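Local atomic coordinates of FMN Adenylyltransferase (Candida glabrata, PDB entry 3FWK), a protein that transfers the adenylyl group of ATP to FMN, forming FAD in the last step of flavin cofactor biosynthesis. Residues A[106-118]-A[133-147]. Residues are numbered along the deposited sequence; the frame is centred on the assembly and turned at random.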
loop_
_atom_site.group_PDB
_atom_site.type_symbol
_atom_site.label_atom_id
_atom_site.label_comp_id
_atom_site.label_asym_id
_atom_site.label_seq_id
_atom_site.Cartn_x
_atom_site.Cartn_y
_atom_site.Cartn_z
ATOM N N LYS A 106 -15.186 8.380 9.446
ATOM C CA LYS A 106 -14.221 8.321 8.344
ATOM C C LYS A 106 -12.835 8.377 8.956
ATOM O O LYS A 106 -12.660 8.984 10.019
ATOM C CB LYS A 106 -14.430 9.509 7.404
ATOM C CG LYS A 106 -15.747 9.419 6.600
ATOM C CD LYS A 106 -15.800 10.389 5.399
ATOM C CE LYS A 106 -17.138 10.319 4.640
ATOM N NZ LYS A 106 -17.480 9.015 3.938
ATOM N N LEU A 107 -11.851 7.748 8.316
ATOM C CA LEU A 107 -10.462 7.692 8.853
ATOM C C LEU A 107 -9.469 8.887 8.426
ATOM O O LEU A 107 -9.258 9.027 7.233
ATOM C CB LEU A 107 -9.885 6.348 8.402
ATOM C CG LEU A 107 -8.606 5.790 9.052
ATOM C CD1 LEU A 107 -7.304 6.499 8.736
ATOM C CD2 LEU A 107 -8.765 5.490 10.517
ATOM N N PRO A 108 -8.836 9.705 9.369
ATOM C CA PRO A 108 -8.050 10.795 8.822
ATOM C C PRO A 108 -6.858 10.295 8.028
ATOM O O PRO A 108 -6.025 9.546 8.549
ATOM C CB PRO A 108 -7.642 11.608 10.062
ATOM C CG PRO A 108 -8.628 11.225 11.117
ATOM C CD PRO A 108 -8.930 9.785 10.847
ATOM N N THR A 109 -6.794 10.719 6.779
ATOM C CA THR A 109 -5.844 10.201 5.805
ATOM C C THR A 109 -5.195 11.382 5.116
ATOM O O THR A 109 -5.878 12.390 4.882
ATOM C CB THR A 109 -6.542 9.232 4.815
ATOM O OG1 THR A 109 -7.167 8.188 5.552
ATOM C CG2 THR A 109 -5.646 8.625 3.820
ATOM N N VAL A 110 -3.919 11.285 4.797
ATOM C CA VAL A 110 -3.216 12.329 4.077
ATOM C C VAL A 110 -2.504 11.726 2.885
ATOM O O VAL A 110 -1.805 10.701 3.024
ATOM C CB VAL A 110 -2.233 13.124 4.994
ATOM C CG1 VAL A 110 -1.344 12.204 5.848
ATOM C CG2 VAL A 110 -1.409 14.138 4.223
ATOM N N PHE A 111 -2.648 12.370 1.721
ATOM C CA PHE A 111 -1.947 12.003 0.498
ATOM C C PHE A 111 -1.151 13.234 0.054
ATOM O O PHE A 111 -1.713 14.286 -0.202
ATOM C CB PHE A 111 -2.955 11.571 -0.563
ATOM C CG PHE A 111 -2.372 11.398 -1.943
ATOM C CD1 PHE A 111 -1.148 10.745 -2.157
ATOM C CD2 PHE A 111 -3.034 11.957 -3.038
ATOM C CE1 PHE A 111 -0.618 10.629 -3.444
ATOM C CE2 PHE A 111 -2.518 11.850 -4.318
ATOM C CZ PHE A 111 -1.325 11.174 -4.524
ATOM N N ILE A 112 0.161 13.056 -0.125
ATOM C CA ILE A 112 0.999 14.085 -0.693
ATOM C C ILE A 112 0.976 13.907 -2.209
ATOM O O ILE A 112 1.557 12.970 -2.760
ATOM C CB ILE A 112 2.454 13.979 -0.135
ATOM C CG1 ILE A 112 2.456 14.035 1.413
ATOM C CG2 ILE A 112 3.301 15.101 -0.713
ATOM C CD1 ILE A 112 1.704 15.175 2.045
ATOM N N ASP A 113 0.217 14.767 -2.873
ATOM C CA ASP A 113 -0.020 14.668 -4.302
ATOM C C ASP A 113 1.083 15.358 -5.074
ATOM O O ASP A 113 1.744 16.246 -4.556
ATOM C CB ASP A 113 -1.404 15.292 -4.591
ATOM C CG ASP A 113 -2.002 14.907 -5.938
ATOM O OD1 ASP A 113 -1.431 14.041 -6.637
ATOM O OD2 ASP A 113 -3.073 15.472 -6.276
ATOM N N HIS A 114 1.289 14.946 -6.317
ATOM C CA HIS A 114 2.323 15.550 -7.175
ATOM C C HIS A 114 1.775 15.697 -8.564
ATOM O O HIS A 114 0.889 14.922 -8.987
ATOM C CB HIS A 114 3.575 14.644 -7.245
ATOM C CG HIS A 114 4.183 14.359 -5.911
ATOM N ND1 HIS A 114 3.806 13.288 -5.126
ATOM C CD2 HIS A 114 5.111 15.031 -5.203
ATOM C CE1 HIS A 114 4.501 13.301 -4.001
ATOM N NE2 HIS A 114 5.295 14.354 -4.017
ATOM N N ASP A 115 2.353 16.632 -9.314
ATOM C CA ASP A 115 1.818 16.921 -10.628
ATOM C C ASP A 115 2.156 15.844 -11.657
ATOM O O ASP A 115 1.591 15.857 -12.726
ATOM C CB ASP A 115 2.229 18.304 -11.092
ATOM C CG ASP A 115 3.673 18.424 -11.357
ATOM O OD1 ASP A 115 4.483 17.547 -11.567
ATOM O OD2 ASP A 115 4.078 19.625 -11.392
ATOM N N ASP A 116 3.022 14.898 -11.297
ATOM C CA ASP A 116 3.485 13.865 -12.214
ATOM C C ASP A 116 3.072 12.464 -11.753
ATOM O O ASP A 116 3.691 11.467 -12.113
ATOM C CB ASP A 116 4.991 13.980 -12.457
ATOM C CG ASP A 116 5.818 13.833 -11.195
ATOM O OD1 ASP A 116 5.236 13.692 -10.081
ATOM O OD2 ASP A 116 7.088 13.840 -11.315
ATOM N N THR A 117 1.990 12.402 -10.992
ATOM C CA THR A 117 1.409 11.113 -10.529
ATOM C C THR A 117 0.645 10.445 -11.674
ATOM O O THR A 117 -0.029 11.118 -12.449
ATOM C CB THR A 117 0.446 11.395 -9.369
ATOM O OG1 THR A 117 1.132 12.129 -8.339
ATOM C CG2 THR A 117 -0.122 10.138 -8.759
ATOM N N PHE A 118 0.691 9.128 -11.764
ATOM C CA PHE A 118 -0.125 8.402 -12.721
ATOM C C PHE A 118 -1.609 8.679 -12.480
ATOM O O PHE A 118 -2.108 8.608 -11.342
ATOM C CB PHE A 118 0.064 6.875 -12.575
ATOM C CG PHE A 118 1.286 6.344 -13.267
ATOM C CD1 PHE A 118 1.228 5.961 -14.601
ATOM C CD2 PHE A 118 2.496 6.243 -12.568
ATOM C CE1 PHE A 118 2.342 5.485 -15.255
ATOM C CE2 PHE A 118 3.636 5.741 -13.236
ATOM C CZ PHE A 118 3.557 5.401 -14.569
ATOM N N SER A 133 -14.110 4.375 3.485
ATOM C CA SER A 133 -14.604 5.502 4.269
ATOM C C SER A 133 -13.476 6.296 4.913
ATOM O O SER A 133 -13.557 6.674 6.082
ATOM C CB SER A 133 -15.672 5.076 5.289
ATOM O OG SER A 133 -16.850 4.679 4.600
ATOM N N LEU A 134 -12.472 6.630 4.112
ATOM C CA LEU A 134 -11.397 7.518 4.565
ATOM C C LEU A 134 -11.858 8.993 4.523
ATOM O O LEU A 134 -12.734 9.355 3.754
ATOM C CB LEU A 134 -10.148 7.323 3.678
ATOM C CG LEU A 134 -9.666 5.870 3.502
ATOM C CD1 LEU A 134 -8.392 5.861 2.675
ATOM C CD2 LEU A 134 -9.500 5.187 4.881
ATOM N N SER A 135 -11.214 9.795 5.362
ATOM C CA SER A 135 -11.374 11.257 5.284
ATOM C C SER A 135 -10.085 11.789 4.715
ATOM O O SER A 135 -9.080 11.919 5.426
ATOM C CB SER A 135 -11.647 11.926 6.602
ATOM O OG SER A 135 -11.774 13.302 6.283
ATOM N N LEU A 136 -10.089 12.003 3.412
ATOM C CA LEU A 136 -8.890 12.268 2.664
ATOM C C LEU A 136 -8.576 13.765 2.638
ATOM O O LEU A 136 -9.403 14.582 2.281
ATOM C CB LEU A 136 -9.122 11.767 1.258
ATOM C CG LEU A 136 -8.060 11.993 0.230
ATOM C CD1 LEU A 136 -6.850 11.237 0.695
ATOM C CD2 LEU A 136 -8.534 11.563 -1.176
ATOM N N TYR A 137 -7.344 14.087 3.005
ATOM C CA TYR A 137 -6.698 15.375 2.745
ATOM C C TYR A 137 -5.610 15.142 1.706
ATOM O O TYR A 137 -4.798 14.226 1.852
ATOM C CB TYR A 137 -6.082 15.933 4.005
ATOM C CG TYR A 137 -5.230 17.189 3.785
ATOM C CD1 TYR A 137 -5.760 18.466 3.979
ATOM C CD2 TYR A 137 -3.888 17.097 3.398
ATOM C CE1 TYR A 137 -4.959 19.596 3.828
ATOM C CE2 TYR A 137 -3.096 18.218 3.227
ATOM C CZ TYR A 137 -3.647 19.468 3.428
ATOM O OH TYR A 137 -2.855 20.589 3.285
ATOM N N GLU A 138 -5.573 15.979 0.678
ATOM C CA GLU A 138 -4.511 15.921 -0.339
ATOM C C GLU A 138 -3.749 17.234 -0.322
ATOM O O GLU A 138 -4.368 18.314 -0.301
ATOM C CB GLU A 138 -5.097 15.706 -1.775
ATOM C CG GLU A 138 -5.866 14.390 -1.921
ATOM C CD GLU A 138 -6.144 14.027 -3.360
ATOM O OE1 GLU A 138 -6.086 14.931 -4.213
ATOM O OE2 GLU A 138 -6.408 12.834 -3.662
ATOM N N SER A 139 -2.420 17.168 -0.352
ATOM C CA SER A 139 -1.631 18.360 -0.602
ATOM C C SER A 139 -1.893 18.862 -2.014
ATOM O O SER A 139 -2.466 18.158 -2.864
ATOM C CB SER A 139 -0.146 18.082 -0.364
ATOM O OG SER A 139 0.367 17.248 -1.397
ATOM N N ASP A 140 -1.425 20.062 -2.297
ATOM C CA ASP A 140 -1.758 20.678 -3.569
ATOM C C ASP A 140 -0.762 20.293 -4.636
ATOM O O ASP A 140 0.380 20.737 -4.593
ATOM C CB ASP A 140 -1.751 22.189 -3.408
ATOM C CG ASP A 140 -2.169 22.904 -4.651
ATOM O OD1 ASP A 140 -2.418 22.348 -5.747
ATOM O OD2 ASP A 140 -2.292 24.148 -4.500
ATOM N N ARG A 141 -1.199 19.524 -5.646
ATOM C CA ARG A 141 -0.269 19.063 -6.664
ATOM C C ARG A 141 0.307 20.180 -7.521
ATOM O O ARG A 141 1.315 19.968 -8.186
ATOM C CB ARG A 141 -0.909 18.023 -7.561
ATOM C CG ARG A 141 -2.196 18.518 -8.232
ATOM C CD ARG A 141 -1.961 19.172 -9.605
ATOM N NE ARG A 141 -1.790 18.114 -10.598
ATOM C CZ ARG A 141 -1.508 18.215 -11.913
ATOM N NH1 ARG A 141 -1.198 19.345 -12.487
ATOM N NH2 ARG A 141 -1.500 17.106 -12.641
ATOM N N ASP A 142 -0.372 21.324 -7.561
ATOM C CA ASP A 142 0.065 22.457 -8.385
ATOM C C ASP A 142 0.954 23.439 -7.614
ATOM O O ASP A 142 1.304 24.496 -8.149
ATOM C CB ASP A 142 -1.167 23.143 -9.020
ATOM C CG ASP A 142 -1.728 22.355 -10.180
ATOM O OD1 ASP A 142 -0.974 21.572 -10.771
ATOM O OD2 ASP A 142 -2.915 22.497 -10.500
ATOM N N LYS A 143 1.342 23.083 -6.381
ATOM C CA LYS A 143 2.339 23.856 -5.625
ATOM C C LYS A 143 3.703 23.190 -5.649
ATOM O O LYS A 143 3.819 21.986 -5.331
ATOM C CB LYS A 143 1.914 24.007 -4.159
ATOM C CG LYS A 143 2.757 25.006 -3.376
ATOM C CD LYS A 143 2.115 25.381 -2.066
ATOM C CE LYS A 143 2.979 26.398 -1.321
ATOM N NZ LYS A 143 2.305 26.894 -0.093
ATOM N N CYS A 144 4.751 23.938 -5.965
ATOM C CA CYS A 144 6.076 23.405 -5.979
ATOM C C CYS A 144 6.615 23.452 -4.547
ATOM O O CYS A 144 6.959 24.537 -4.038
ATOM C CB CYS A 144 6.959 24.246 -6.929
ATOM S SG CYS A 144 8.615 23.642 -7.158
ATOM N N GLU A 145 6.652 22.309 -3.878
ATOM C CA GLU A 145 7.058 22.254 -2.476
ATOM C C GLU A 145 7.595 20.862 -2.158
ATOM O O GLU A 145 7.271 19.886 -2.838
ATOM C CB GLU A 145 5.871 22.644 -1.569
ATOM C CG GLU A 145 4.766 21.595 -1.553
ATOM C CD GLU A 145 3.558 21.990 -0.728
ATOM O OE1 GLU A 145 3.655 22.961 0.073
ATOM O OE2 GLU A 145 2.507 21.309 -0.812
ATOM N N THR A 146 8.411 20.769 -1.109
ATOM C CA THR A 146 8.944 19.482 -0.669
ATOM C C THR A 146 7.898 18.734 0.174
ATOM O O THR A 146 6.892 19.316 0.630
ATOM C CB THR A 146 10.175 19.680 0.212
ATOM O OG1 THR A 146 9.758 20.398 1.384
ATOM C CG2 THR A 146 11.247 20.496 -0.531
ATOM N N MET A 147 8.147 17.454 0.409
ATOM C CA MET A 147 7.265 16.674 1.266
ATOM C C MET A 147 7.187 17.283 2.657
ATOM O O MET A 147 6.109 17.362 3.238
ATOM C CB MET A 147 7.765 15.243 1.337
ATOM C CG MET A 147 6.881 14.365 2.174
ATOM S SD MET A 147 7.217 12.621 2.049
ATOM C CE MET A 147 6.145 12.249 0.664
HETATM O O HOH W 1 -15.235 8.481 2.238
HETATM O O HOH W 2 -3.671 17.935 -5.314
HETATM O O HOH W 3 3.924 18.467 -7.959
#
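Leu107, Thr109 and Phe111 carry the backbone pairing with 133-147, each giving its N-H and its carbonyl to the neighbouring strand in a parallel ladder. It begins with Leu107 N on Ser133 O (3.0 Å) and ends with Ser139 N on Phe111 O (3.0 Å). Leu107 O is gripped twice, by Ser135 N (2.8 Å) and Thr109 OG1 (2.8 Å), which arrive from opposite faces of the carbonyl plane. Beyond the ladder, Ser139 OG takes over as acceptor for Asp113 N (2.9 Å); chi1 of 71° sets this hydroxyl between its own backbone N and carbonyl carbon.

The two strands and helix 119-131 form a beta-alpha-beta unit of the Rossmann-like fold, with 134-138 at one edge of the sheet, beside 107-111. On the face bearing Phe111, Leu134 lies against Leu107 CB and Thr109, while Glu138 brings its carboxylate to the edge of the Phe111 ring, the planes 72° apart. This face packs on helix 119-131. On the opposite face, Val110 CG2 touches Tyr137 CD2 (3.9 Å), and Phe154 of helix 147-157 meets the tyrosine edge-to-face.

Past the strands, polar groups and a water join the turns, and Ile112 meets the Met147 methyl. The water bridges Asp113 OD2, Ser139 O and Arg141 N. Asp113 OD2 also stands 3.7 Å from Glu138 OE1, two like charges close together. The Arg141 guanidinium lies with one face over Asp115 CA, and NH1 makes a salt bridge, close to the guanidinium plane, to Asp142 OD1 (2.8 Å), which restrains its rotation.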